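Local coordinates for phosphate ABC transporter, phosphate-binding protein (PDB 4Q8R), which probably binds inorganic phosphate with high affinity outside the cell membrane and hands it to an ABC-type importer, at residues A[82-87]-A[180-185]; A[88-93]-A[114-119]; A[119-124]-A[164-169]; A[157-162]-A[171-176]. One frame throughout, in Å; residues are numbered along the deposited sequence.

All four contacts lie in the lobe built round strands 71-86, 121-125 and 169-174. Contacts 1, 3 and 4 reach the same mixed sheet. Contacts 1 and 4, with centres about 9 Å apart, are joined by backbone bonds from Ile84 N to Gly171 O and Ala82 N to Ile173 O. Contacts 3 and 4, centres about 12 Å apart, meet where Val123 packs on Ile159. Contact 2 lies farthest out, its centre about 25 Å from that of the chain. It shares Pro119 with contact 3 and touches contact 1 through Val185, while its atoms stay about 9 Å from contact 4. A zinc ion bound by His86 of contact 1 lies about 8 Å from the Asn166 side chain of contact 3.

Contact 1. Residues A[82-87]-A[180-185]; sequences ALITHK and DSVSAV. With ZN (zinc ion), chain E.
Thr85 and Ser183 form a hydrogen-bonded antiparallel pair between strands 82-86 and 182-184: Thr85 N gives to Ser183 O at 2.8 Å, and Ser183 N returns an almost straight bond (176°) to Thr85 O. Their side chains share one face of the sheet. The Thr85 hydroxyl sits between its own N and carbonyl carbon (chi1 69°), which brings OG1 alongside Ser183 CB at 3.5 Å. The methyl CG2 meets Val185 CG1 at 3.7 Å, the two side chains crossing at about a right angle. The other Val185 methyl, CG2, presses on Leu83 CB (3.5 Å), while Val185 N donates to Leu83 O. Ile84 and Ala184, a non-hydrogen-bonded pair, point to the opposite face. Ile84 CG2 lies obliquely against Val182 CG2 at 4.0 Å. Lys87, next after His86, bends at chi2 (74°), runs beside Ser183 OG and gives a weak hydrogen bond from NZ to Asp180 O. A water joins Lys87 N to Ser181 O, and another joins Leu83 N to Val185 O. His86 turns from the partner strand and binds a zinc ion through NE2 at 2.1 Å; two waters also bind the metal, and ND1 is hydrogen-bonded to Val163 O. Strand 71-86 thus pairs with 182-187 here and with 169-174 through Ala82 and Ile84, while helix 156-164 packs on Ile84 through Val163 and Trp110 lies against Thr85.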
loop_
_atom_site.group_PDB
_atom_site.type_symbol
_atom_site.label_atom_id
_atom_site.label_comp_id
_atom_site.label_asym_id
_atom_site.label_seq_id
_atom_site.Cartn_x
_atom_site.Cartn_y
_atom_site.Cartn_z
ATOM N N ALA A 82 -2.443 4.210 -6.186
ATOM C CA ALA A 82 -3.344 4.470 -7.298
ATOM C C ALA A 82 -4.782 4.568 -6.789
ATOM O O ALA A 82 -5.168 3.909 -5.867
ATOM C CB ALA A 82 -3.275 3.353 -8.300
ATOM N N LEU A 83 -5.529 5.436 -7.458
ATOM C CA LEU A 83 -6.989 5.525 -7.315
ATOM C C LEU A 83 -7.503 4.740 -8.478
ATOM O O LEU A 83 -7.322 5.196 -9.667
ATOM C CB LEU A 83 -7.509 6.937 -7.494
ATOM C CG LEU A 83 -7.585 7.854 -6.314
ATOM C CD1 LEU A 83 -8.550 7.279 -5.336
ATOM C CD2 LEU A 83 -6.221 8.071 -5.726
ATOM N N ILE A 84 -8.086 3.596 -8.204
ATOM C CA ILE A 84 -8.537 2.708 -9.271
ATOM C C ILE A 84 -10.029 2.778 -9.482
ATOM O O ILE A 84 -10.815 2.857 -8.506
ATOM C CB ILE A 84 -8.073 1.272 -9.043
ATOM C CG1 ILE A 84 -8.443 0.729 -7.655
ATOM C CG2 ILE A 84 -6.560 1.208 -9.240
ATOM C CD1 ILE A 84 -8.388 -0.764 -7.610
ATOM N N THR A 85 -10.420 2.699 -10.754
ATOM C CA THR A 85 -11.789 2.602 -11.147
ATOM C C THR A 85 -11.957 1.307 -11.914
ATOM O O THR A 85 -10.991 0.622 -12.303
ATOM C CB THR A 85 -12.239 3.794 -12.001
ATOM O OG1 THR A 85 -11.559 3.702 -13.268
ATOM C CG2 THR A 85 -11.956 5.135 -11.388
ATOM N N HIS A 86 -13.204 0.919 -12.104
ATOM C CA HIS A 86 -13.514 -0.113 -13.082
ATOM C C HIS A 86 -12.983 0.310 -14.481
ATOM O O HIS A 86 -12.918 1.481 -14.824
ATOM C CB HIS A 86 -15.017 -0.312 -13.141
ATOM C CG HIS A 86 -15.456 -1.612 -13.669
ATOM N ND1 HIS A 86 -15.524 -2.766 -12.914
ATOM C CD2 HIS A 86 -15.870 -1.956 -14.919
ATOM C CE1 HIS A 86 -16.017 -3.738 -13.646
ATOM N NE2 HIS A 86 -16.178 -3.287 -14.878
ATOM N N LYS A 87 -12.672 -0.694 -15.274
ATOM C CA LYS A 87 -12.139 -0.508 -16.583
ATOM C C LYS A 87 -13.209 0.264 -17.396
ATOM O O LYS A 87 -14.407 0.059 -17.217
ATOM C CB LYS A 87 -11.800 -1.913 -17.149
ATOM C CG LYS A 87 -10.994 -1.883 -18.367
ATOM C CD LYS A 87 -9.551 -1.500 -18.087
ATOM C CE LYS A 87 -8.674 -2.030 -19.220
ATOM N NZ LYS A 87 -7.289 -1.552 -18.961
ATOM N N ASP A 180 -3.957 -4.575 -15.919
ATOM C CA ASP A 180 -4.942 -4.233 -16.950
ATOM C C ASP A 180 -6.400 -4.474 -16.634
ATOM O O ASP A 180 -7.234 -4.094 -17.428
ATOM C CB ASP A 180 -4.648 -4.953 -18.252
ATOM C CG ASP A 180 -3.276 -4.609 -18.810
ATOM O OD1 ASP A 180 -2.721 -3.548 -18.449
ATOM O OD2 ASP A 180 -2.762 -5.408 -19.597
ATOM N N SER A 181 -6.708 -5.066 -15.498
ATOM C CA SER A 181 -8.070 -5.397 -15.138
ATOM C C SER A 181 -8.821 -4.221 -14.512
ATOM O O SER A 181 -10.012 -4.305 -14.360
ATOM C CB SER A 181 -8.102 -6.588 -14.162
ATOM O OG SER A 181 -7.685 -6.219 -12.868
ATOM N N VAL A 182 -8.087 -3.181 -14.131
ATOM C CA VAL A 182 -8.608 -1.969 -13.494
ATOM C C VAL A 182 -7.904 -0.765 -14.117
ATOM O O VAL A 182 -6.942 -0.923 -14.883
ATOM C CB VAL A 182 -8.423 -1.992 -11.946
ATOM C CG1 VAL A 182 -9.231 -3.117 -11.295
ATOM C CG2 VAL A 182 -6.971 -2.088 -11.547
ATOM N N SER A 183 -8.434 0.432 -13.884
ATOM C CA SER A 183 -7.874 1.669 -14.408
ATOM C C SER A 183 -7.407 2.602 -13.307
ATOM O O SER A 183 -8.216 3.028 -12.459
ATOM C CB SER A 183 -8.929 2.393 -15.250
ATOM O OG SER A 183 -9.186 1.616 -16.403
ATOM N N ALA A 184 -6.132 2.946 -13.284
ATOM C CA ALA A 184 -5.646 3.956 -12.339
ATOM C C ALA A 184 -5.876 5.332 -12.964
ATOM O O ALA A 184 -5.458 5.564 -14.086
ATOM C CB ALA A 184 -4.175 3.766 -12.054
ATOM N N VAL A 185 -6.554 6.234 -12.277
ATOM C CA VAL A 185 -6.785 7.571 -12.765
ATOM C C VAL A 185 -5.521 8.411 -12.709
ATOM O O VAL A 185 -4.665 8.150 -11.890
ATOM C CB VAL A 185 -7.946 8.301 -12.020
ATOM C CG1 VAL A 185 -9.222 7.488 -12.056
ATOM C CG2 VAL A 185 -7.572 8.602 -10.586
HETATM ZN ZN ZN E . -17.131 -4.240 -16.445
HETATM O O HOH W 1 -4.118 6.760 -9.597
HETATM O O HOH W 2 -12.532 -3.280 -13.837
HETATM O O HOH W 3 -18.768 -5.276 -15.427
HETATM O O HOH W 4 -18.296 -3.097 -17.553
#

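Contact 2. Residues A[88-93]-A[114-119]; sequences NNPVKD and GGNDAP
Val91 holds CG1 anti to its backbone N (chi1 -180°), and this leaves CG2 beside that N and directed at Gly115, whose CA it meets at 3.6 Å. Across the same junction Asn116 has CG anti to its carbonyl carbon (chi1 -69°), which turns a face of its amide to the CG-CD edge of Pro90. The motif beneath is an Asx turn: Asn89 OD1 accepts from Val91 N, two residues on, at 2.9 Å, with the donor tilted 29° from the carbonyl plane. Pro90 and Val91, at this bend, face the 114-119 loop. The two loops, one after strand 71-86 and the other leading into strand 121-125, meet at the surface of the lobe without any direct hydrogen bond between them. Gly115 has no side chain, and the valine methyl comes right up to its backbone. Pro90 and Asn116 cross at about a right angle, with Asn116 OD1 near Pro90 CG and Asn116 ND2 near Pro90 CD, both at 3.7 Å; the CG-CD edge of the ring packs by van der Waals contact against the flat of the amide. Trp110 packs against both Asn89 and Val91, and its backbone bonds to Ala118, tying the two loops to one residue. Asn109 bonds through its side chain to Asp117 OD1 and Ala118 N. A water links the two loops: it donates to Asn89 OD1 at 2.9 Å and accepts from Asn116 N at 3.0 Å; Asn89 OD1 therefore receives two hydrogen bonds, one from Val91 N and one from this water.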
loop_
_atom_site.group_PDB
_atom_site.type_symbol
_atom_site.label_atom_id
_atom_site.label_comp_id
_atom_site.label_asym_id
_atom_site.label_seq_id
_atom_site.Cartn_x
_atom_site.Cartn_y
_atom_site.Cartn_z
ATOM N N ASN A 88 -12.795 1.180 -18.243
ATOM C CA ASN A 88 -13.741 1.918 -19.101
ATOM C C ASN A 88 -14.700 2.907 -18.434
ATOM O O ASN A 88 -15.635 3.366 -19.035
ATOM C CB ASN A 88 -14.516 0.928 -20.004
ATOM C CG ASN A 88 -13.577 0.086 -20.855
ATOM O OD1 ASN A 88 -12.553 0.579 -21.314
ATOM N ND2 ASN A 88 -13.896 -1.196 -21.030
ATOM N N ASN A 89 -14.446 3.258 -17.178
ATOM C CA ASN A 89 -15.063 4.457 -16.602
ATOM C C ASN A 89 -14.557 5.671 -17.395
ATOM O O ASN A 89 -13.330 5.826 -17.578
ATOM C CB ASN A 89 -14.609 4.584 -15.160
ATOM C CG ASN A 89 -15.397 5.658 -14.391
ATOM O OD1 ASN A 89 -15.669 6.739 -14.912
ATOM N ND2 ASN A 89 -15.745 5.358 -13.150
ATOM N N PRO A 90 -15.448 6.541 -17.890
ATOM C CA PRO A 90 -15.023 7.716 -18.642
ATOM C C PRO A 90 -14.208 8.715 -17.867
ATOM O O PRO A 90 -13.521 9.541 -18.473
ATOM C CB PRO A 90 -16.337 8.333 -19.122
ATOM C CG PRO A 90 -17.372 7.801 -18.189
ATOM C CD PRO A 90 -16.924 6.425 -17.846
ATOM N N VAL A 91 -14.266 8.642 -16.537
ATOM C CA VAL A 91 -13.458 9.570 -15.695
ATOM C C VAL A 91 -12.040 8.995 -15.551
ATOM O O VAL A 91 -11.869 7.935 -14.994
ATOM C CB VAL A 91 -14.108 9.752 -14.335
ATOM C CG1 VAL A 91 -13.289 10.706 -13.459
ATOM C CG2 VAL A 91 -15.519 10.297 -14.528
ATOM N N LYS A 92 -11.056 9.741 -16.052
ATOM C CA LYS A 92 -9.692 9.268 -16.172
ATOM C C LYS A 92 -8.654 10.138 -15.473
ATOM O O LYS A 92 -7.468 9.813 -15.514
ATOM C CB LYS A 92 -9.369 9.090 -17.670
ATOM C CG LYS A 92 -10.097 7.845 -18.181
ATOM C CD LYS A 92 -10.050 7.642 -19.660
ATOM C CE LYS A 92 -11.141 6.663 -20.049
ATOM N NZ LYS A 92 -10.875 5.268 -19.622
ATOM N N ASP A 93 -9.112 11.197 -14.802
ATOM C CA ASP A 93 -8.242 12.163 -14.218
ATOM C C ASP A 93 -9.024 12.836 -13.118
ATOM O O ASP A 93 -10.174 13.277 -13.380
ATOM C CB ASP A 93 -7.816 13.142 -15.307
ATOM C CG ASP A 93 -6.723 14.094 -14.897
ATOM O OD1 ASP A 93 -6.262 14.119 -13.760
ATOM O OD2 ASP A 93 -6.289 14.871 -15.785
ATOM N N GLY A 114 -18.010 14.725 -14.397
ATOM C CA GLY A 114 -18.024 14.598 -15.864
ATOM C C GLY A 114 -18.218 13.210 -16.422
ATOM O O GLY A 114 -18.077 13.000 -17.668
ATOM N N GLY A 115 -18.567 12.252 -15.569
ATOM C CA GLY A 115 -18.732 10.856 -15.934
ATOM C C GLY A 115 -20.179 10.509 -16.205
ATOM O O GLY A 115 -21.023 11.397 -16.478
ATOM N N ASN A 116 -20.457 9.233 -16.079
ATOM C CA ASN A 116 -21.788 8.684 -16.244
ATOM C C ASN A 116 -22.722 9.145 -15.164
ATOM O O ASN A 116 -22.274 9.402 -13.993
ATOM C CB ASN A 116 -21.727 7.162 -16.229
ATOM C CG ASN A 116 -21.036 6.573 -17.462
ATOM O OD1 ASN A 116 -21.047 7.141 -18.515
ATOM N ND2 ASN A 116 -20.415 5.421 -17.299
ATOM N N ASP A 117 -24.023 9.218 -15.467
ATOM C CA ASP A 117 -25.039 9.388 -14.397
ATOM C C ASP A 117 -25.228 8.126 -13.622
ATOM O O ASP A 117 -26.023 7.214 -14.022
ATOM C CB ASP A 117 -26.364 9.800 -15.047
ATOM C CG ASP A 117 -27.432 10.086 -14.067
ATOM O OD1 ASP A 117 -27.213 9.987 -12.881
ATOM O OD2 ASP A 117 -28.510 10.457 -14.502
ATOM N N ALA A 118 -24.443 7.971 -12.570
ATOM C CA ALA A 118 -24.449 6.768 -11.764
ATOM C C ALA A 118 -23.903 7.091 -10.388
ATOM O O ALA A 118 -22.981 7.886 -10.267
ATOM C CB ALA A 118 -23.617 5.700 -12.378
ATOM N N PRO A 119 -24.466 6.474 -9.361
ATOM C CA PRO A 119 -23.882 6.681 -7.989
ATOM C C PRO A 119 -22.438 6.174 -7.923
ATOM O O PRO A 119 -22.112 5.141 -8.490
ATOM C CB PRO A 119 -24.784 5.845 -7.084
ATOM C CG PRO A 119 -25.488 4.899 -7.965
ATOM C CD PRO A 119 -25.548 5.468 -9.355
HETATM O O HOH W 5 -18.416 7.525 -14.802
#

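Contact 3. Residues A[119-124]-A[164-169]; sequences PIVVVS and QGNENA
Val121 N donates to Asn168 O at 2.9 Å in an almost perfectly straight bond (178°), although the donor stands above the carbonyl plane, 45° out of it. The same oxygen also accepts from Trp110 NE1, so two N-H groups grip it. Inside the loop, Asn166 OD1 takes Asn168 N at 2.8 Å, in the carbonyl plane, closing an Asx turn. Ala169 N bonds back to Asn166 O across a type I turn. Val121 and Ala169 form a parallel bridge, Val121 also bonding with the backbone of Ile170; Ala169 CA adds a CA-H...O contact to Val121 O at 3.2 Å. Strand 151-153, helix 156-164 and strand 169-174 form a beta-alpha-beta crossover with strand 121-125 lying between the two parallel strands; the 164-169 loop is its return into the sheet. Apolar packing gathers on Ala169 CB, which lies 4.3 Å from Val121 CB and 4.3 Å from Val123 CG2. In van der Waals contact with the Asn166 amide, Val121 CG2 comes within 3.7 Å of Asn166 ND2, the two side chains at about a right angle. Asn168 CB sits 3.2 Å from Pro119 O, a buried oxygen with no hydrogen-bond partner in the model.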
loop_
_atom_site.group_PDB
_atom_site.type_symbol
_atom_site.label_atom_id
_atom_site.label_comp_id
_atom_site.label_asym_id
_atom_site.label_seq_id
_atom_site.Cartn_x
_atom_site.Cartn_y
_atom_site.Cartn_z
ATOM N N PRO A 119 -24.466 6.474 -9.361
ATOM C CA PRO A 119 -23.882 6.681 -7.989
ATOM C C PRO A 119 -22.438 6.174 -7.923
ATOM O O PRO A 119 -22.112 5.141 -8.490
ATOM C CB PRO A 119 -24.784 5.845 -7.084
ATOM C CG PRO A 119 -25.488 4.899 -7.965
ATOM C CD PRO A 119 -25.548 5.468 -9.355
ATOM N N ILE A 120 -21.610 6.838 -7.159
ATOM C CA ILE A 120 -20.270 6.395 -6.910
ATOM C C ILE A 120 -20.292 5.386 -5.771
ATOM O O ILE A 120 -20.930 5.646 -4.735
ATOM C CB ILE A 120 -19.332 7.573 -6.545
ATOM C CG1 ILE A 120 -19.312 8.651 -7.620
ATOM C CG2 ILE A 120 -17.906 7.078 -6.196
ATOM C CD1 ILE A 120 -18.596 9.898 -7.267
ATOM N N VAL A 121 -19.650 4.233 -5.958
ATOM C CA VAL A 121 -19.523 3.244 -4.912
ATOM C C VAL A 121 -18.118 3.491 -4.359
ATOM O O VAL A 121 -17.096 3.075 -4.955
ATOM C CB VAL A 121 -19.755 1.810 -5.419
ATOM C CG1 VAL A 121 -19.453 0.753 -4.336
ATOM C CG2 VAL A 121 -21.189 1.664 -5.964
ATOM N N VAL A 122 -18.056 4.142 -3.231
ATOM C CA VAL A 122 -16.790 4.504 -2.568
ATOM C C VAL A 122 -16.280 3.308 -1.789
ATOM O O VAL A 122 -17.000 2.740 -0.954
ATOM C CB VAL A 122 -16.957 5.741 -1.631
ATOM C CG1 VAL A 122 -15.673 6.067 -0.943
ATOM C CG2 VAL A 122 -17.462 6.938 -2.371
ATOM N N VAL A 123 -15.028 2.922 -2.036
ATOM C CA VAL A 123 -14.412 1.816 -1.355
ATOM C C VAL A 123 -13.185 2.282 -0.587
ATOM O O VAL A 123 -12.288 2.912 -1.139
ATOM C CB VAL A 123 -14.065 0.594 -2.284
ATOM C CG1 VAL A 123 -13.724 -0.631 -1.477
ATOM C CG2 VAL A 123 -15.200 0.302 -3.253
ATOM N N SER A 124 -13.161 1.909 0.700
ATOM C CA SER A 124 -12.075 2.210 1.615
ATOM C C SER A 124 -11.526 0.909 2.142
ATOM O O SER A 124 -12.180 -0.160 2.075
ATOM C CB SER A 124 -12.515 3.050 2.833
ATOM O OG SER A 124 -12.869 4.344 2.424
ATOM N N GLN A 164 -13.033 -4.410 -9.465
ATOM C CA GLN A 164 -13.192 -5.284 -10.617
ATOM C C GLN A 164 -14.643 -5.699 -10.833
ATOM O O GLN A 164 -15.030 -5.982 -11.968
ATOM C CB GLN A 164 -12.385 -6.561 -10.540
ATOM C CG GLN A 164 -10.905 -6.355 -10.712
ATOM C CD GLN A 164 -10.097 -7.613 -10.361
ATOM O OE1 GLN A 164 -10.489 -8.400 -9.484
ATOM N NE2 GLN A 164 -8.986 -7.840 -11.070
ATOM N N GLY A 165 -15.408 -5.778 -9.740
ATOM C CA GLY A 165 -16.761 -6.288 -9.783
ATOM C C GLY A 165 -17.882 -5.276 -9.892
ATOM O O GLY A 165 -19.068 -5.669 -9.914
ATOM N N ASN A 166 -17.535 -4.008 -9.921
ATOM C CA ASN A 166 -18.545 -2.949 -9.874
ATOM C C ASN A 166 -18.174 -1.787 -10.747
ATOM O O ASN A 166 -17.234 -1.049 -10.460
ATOM C CB ASN A 166 -18.777 -2.450 -8.437
ATOM C CG ASN A 166 -20.083 -1.568 -8.301
ATOM O OD1 ASN A 166 -20.315 -0.667 -9.101
ATOM N ND2 ASN A 166 -20.891 -1.801 -7.245
ATOM N N GLU A 167 -18.939 -1.596 -11.828
ATOM C CA GLU A 167 -18.688 -0.508 -12.737
ATOM C C GLU A 167 -18.538 0.866 -12.112
ATOM O O GLU A 167 -17.832 1.735 -12.648
ATOM C CB GLU A 167 -19.800 -0.414 -13.860
ATOM C CG GLU A 167 -19.820 -1.620 -14.762
ATOM C CD GLU A 167 -20.843 -1.527 -15.849
ATOM O OE1 GLU A 167 -21.579 -0.550 -15.866
ATOM O OE2 GLU A 167 -20.900 -2.395 -16.694
ATOM N N ASN A 168 -19.241 1.099 -10.989
ATOM C CA ASN A 168 -19.273 2.391 -10.425
ATOM C C ASN A 168 -18.366 2.602 -9.228
ATOM O O ASN A 168 -18.468 3.615 -8.588
ATOM C CB ASN A 168 -20.696 2.722 -10.062
ATOM C CG ASN A 168 -21.555 2.795 -11.306
ATOM O OD1 ASN A 168 -21.158 3.420 -12.275
ATOM N ND2 ASN A 168 -22.693 2.189 -11.275
ATOM N N ALA A 169 -17.518 1.616 -8.939
ATOM C CA ALA A 169 -16.667 1.696 -7.774
ATOM C C ALA A 169 -15.394 2.535 -7.987
ATOM O O ALA A 169 -14.835 2.656 -9.115
ATOM C CB ALA A 169 -16.296 0.307 -7.380
#

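Contact 4. Residues A[157-162]-A[171-176]; sequences GNIKSL and GYISFS
Ile159 lays its CD1 methyl over the backbone of Gly171 and Tyr172, 3.9 Å from Gly171 CA and 3.6 Å from Tyr172 O. CG1 stands anti to the backbone N (chi1 -165°) and the chain continues extended, which carries the methyl from helix 157-162 down to the strand. Gly171 offers bare backbone where Ile159 arrives, and Ile159 CG1 comes within 4.1 Å of Gly171 CA. The second branch, Ile159 CG2, meets Ile173 CD1 at 4.0 Å as the two isoleucines slide past each other in opposite directions. Ile173 CD1 also touches Lys160 CB at 3.8 Å, so this one methyl rests on two successive residues of the helix. Beyond CB the Lys160 chain runs fully extended to a salt bridge with Asp179 and a hydrogen bond to Tyr177 O, and these hold the charged end of a side chain whose base packs on the core. Tyr172 projects from the strand away from the helix; its ring stacks with Phe135 and its OH bonds to Arg125 N. Tyr172 N is buried here with no partner in the model. At the end of the strand Ser174 OG accepts from Ser176 N at 3.0 Å, an ST turn leading into the 3-10 segment 175-176. The axes of helix 157-162 and strand 171-174 pass 8.3 Å apart at 134°, the packing of a crossover helix on the strand that follows it. Through Ile159 the helix also covers strands 121-125 (at Val123) and 151-153 (at Ser153); separately, Ile173 touches Ile84 of strand 71-86, a strand-to-strand contact.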
loop_
_atom_site.group_PDB
_atom_site.type_symbol
_atom_site.label_atom_id
_atom_site.label_comp_id
_atom_site.label_asym_id
_atom_site.label_seq_id
_atom_site.Cartn_x
_atom_site.Cartn_y
_atom_site.Cartn_z
ATOM N N GLY A 157 -6.116 -7.086 -1.841
ATOM C CA GLY A 157 -6.761 -8.019 -2.785
ATOM C C GLY A 157 -8.274 -7.767 -2.870
ATOM O O GLY A 157 -8.908 -7.796 -3.952
ATOM N N ASN A 158 -8.881 -7.530 -1.700
ATOM C CA ASN A 158 -10.322 -7.350 -1.632
ATOM C C ASN A 158 -10.752 -6.033 -2.275
ATOM O O ASN A 158 -11.782 -5.975 -2.940
ATOM C CB ASN A 158 -10.885 -7.516 -0.230
ATOM C CG ASN A 158 -10.985 -9.005 0.161
ATOM O OD1 ASN A 158 -11.190 -9.876 -0.694
ATOM N ND2 ASN A 158 -10.865 -9.310 1.422
ATOM N N ILE A 159 -9.990 -4.955 -2.108
ATOM C CA ILE A 159 -10.378 -3.713 -2.704
ATOM C C ILE A 159 -10.285 -3.807 -4.241
ATOM O O ILE A 159 -11.156 -3.311 -4.956
ATOM C CB ILE A 159 -9.689 -2.510 -2.055
ATOM C CG1 ILE A 159 -10.375 -1.174 -2.442
ATOM C CG2 ILE A 159 -8.215 -2.405 -2.390
ATOM C CD1 ILE A 159 -10.045 -0.005 -1.460
ATOM N N LYS A 160 -9.244 -4.460 -4.728
ATOM C CA LYS A 160 -9.118 -4.655 -6.160
ATOM C C LYS A 160 -10.347 -5.461 -6.692
ATOM O O LYS A 160 -10.936 -5.095 -7.706
ATOM C CB LYS A 160 -7.829 -5.428 -6.479
ATOM C CG LYS A 160 -7.536 -5.645 -7.949
ATOM C CD LYS A 160 -6.149 -6.229 -8.071
ATOM C CE LYS A 160 -5.841 -6.514 -9.511
ATOM N NZ LYS A 160 -4.483 -7.090 -9.690
ATOM N N SER A 161 -10.698 -6.534 -6.008
ATOM C CA SER A 161 -11.797 -7.412 -6.423
ATOM C C SER A 161 -13.106 -6.627 -6.436
ATOM O O SER A 161 -13.905 -6.752 -7.359
ATOM C CB SER A 161 -11.924 -8.598 -5.492
ATOM O OG SER A 161 -10.875 -9.525 -5.672
ATOM N N LEU A 162 -13.325 -5.791 -5.444
ATOM C CA LEU A 162 -14.564 -4.995 -5.434
ATOM C C LEU A 162 -14.683 -4.067 -6.662
ATOM O O LEU A 162 -15.750 -3.997 -7.339
ATOM C CB LEU A 162 -14.721 -4.261 -4.095
ATOM C CG LEU A 162 -16.160 -3.978 -3.670
ATOM C CD1 LEU A 162 -16.957 -5.256 -3.660
ATOM C CD2 LEU A 162 -16.207 -3.261 -2.328
ATOM N N GLY A 171 -11.579 2.817 -5.654
ATOM C CA GLY A 171 -10.803 2.408 -4.473
ATOM C C GLY A 171 -9.387 2.890 -4.605
ATOM O O GLY A 171 -9.038 3.523 -5.574
ATOM N N TYR A 172 -8.555 2.579 -3.601
ATOM C CA TYR A 172 -7.144 2.940 -3.635
ATOM C C TYR A 172 -6.315 1.731 -3.280
ATOM O O TYR A 172 -6.673 0.907 -2.475
ATOM C CB TYR A 172 -6.867 4.127 -2.735
ATOM C CG TYR A 172 -7.410 3.973 -1.307
ATOM C CD1 TYR A 172 -6.756 3.171 -0.353
ATOM C CD2 TYR A 172 -8.559 4.669 -0.901
ATOM C CE1 TYR A 172 -7.238 3.095 0.958
ATOM C CE2 TYR A 172 -9.048 4.537 0.378
ATOM C CZ TYR A 172 -8.400 3.760 1.272
ATOM O OH TYR A 172 -8.861 3.649 2.568
ATOM N N ILE A 173 -5.162 1.644 -3.920
ATOM C CA ILE A 173 -4.344 0.461 -3.815
ATOM C C ILE A 173 -2.929 0.738 -4.252
ATOM O O ILE A 173 -2.686 1.604 -5.082
ATOM C CB ILE A 173 -4.952 -0.618 -4.700
ATOM C CG1 ILE A 173 -4.492 -1.999 -4.324
ATOM C CG2 ILE A 173 -4.685 -0.359 -6.216
ATOM C CD1 ILE A 173 -5.279 -3.091 -4.964
ATOM N N SER A 174 -1.970 0.017 -3.686
ATOM C CA SER A 174 -0.569 0.087 -4.128
ATOM C C SER A 174 -0.450 -0.177 -5.654
ATOM O O SER A 174 -1.130 -1.052 -6.192
ATOM C CB SER A 174 0.217 -1.000 -3.404
ATOM O OG SER A 174 1.469 -1.264 -4.021
ATOM N N PHE A 175 0.466 0.534 -6.289
ATOM C CA PHE A 175 0.766 0.332 -7.695
ATOM C C PHE A 175 1.122 -1.145 -7.959
ATOM O O PHE A 175 0.956 -1.644 -9.111
ATOM C CB PHE A 175 1.994 1.131 -8.076
ATOM C CG PHE A 175 1.799 2.608 -8.283
ATOM C CD1 PHE A 175 0.611 3.303 -7.975
ATOM C CD2 PHE A 175 2.897 3.368 -8.825
ATOM C CE1 PHE A 175 0.531 4.645 -8.193
ATOM C CE2 PHE A 175 2.780 4.701 -9.087
ATOM C CZ PHE A 175 1.585 5.371 -8.732
ATOM N N SER A 176 1.670 -1.836 -6.932
ATOM C CA SER A 176 2.053 -3.232 -7.021
ATOM C C SER A 176 0.907 -4.160 -7.452
ATOM O O SER A 176 1.101 -5.245 -7.971
ATOM C CB SER A 176 2.675 -3.732 -5.689
ATOM O OG SER A 176 3.477 -4.802 -5.934
#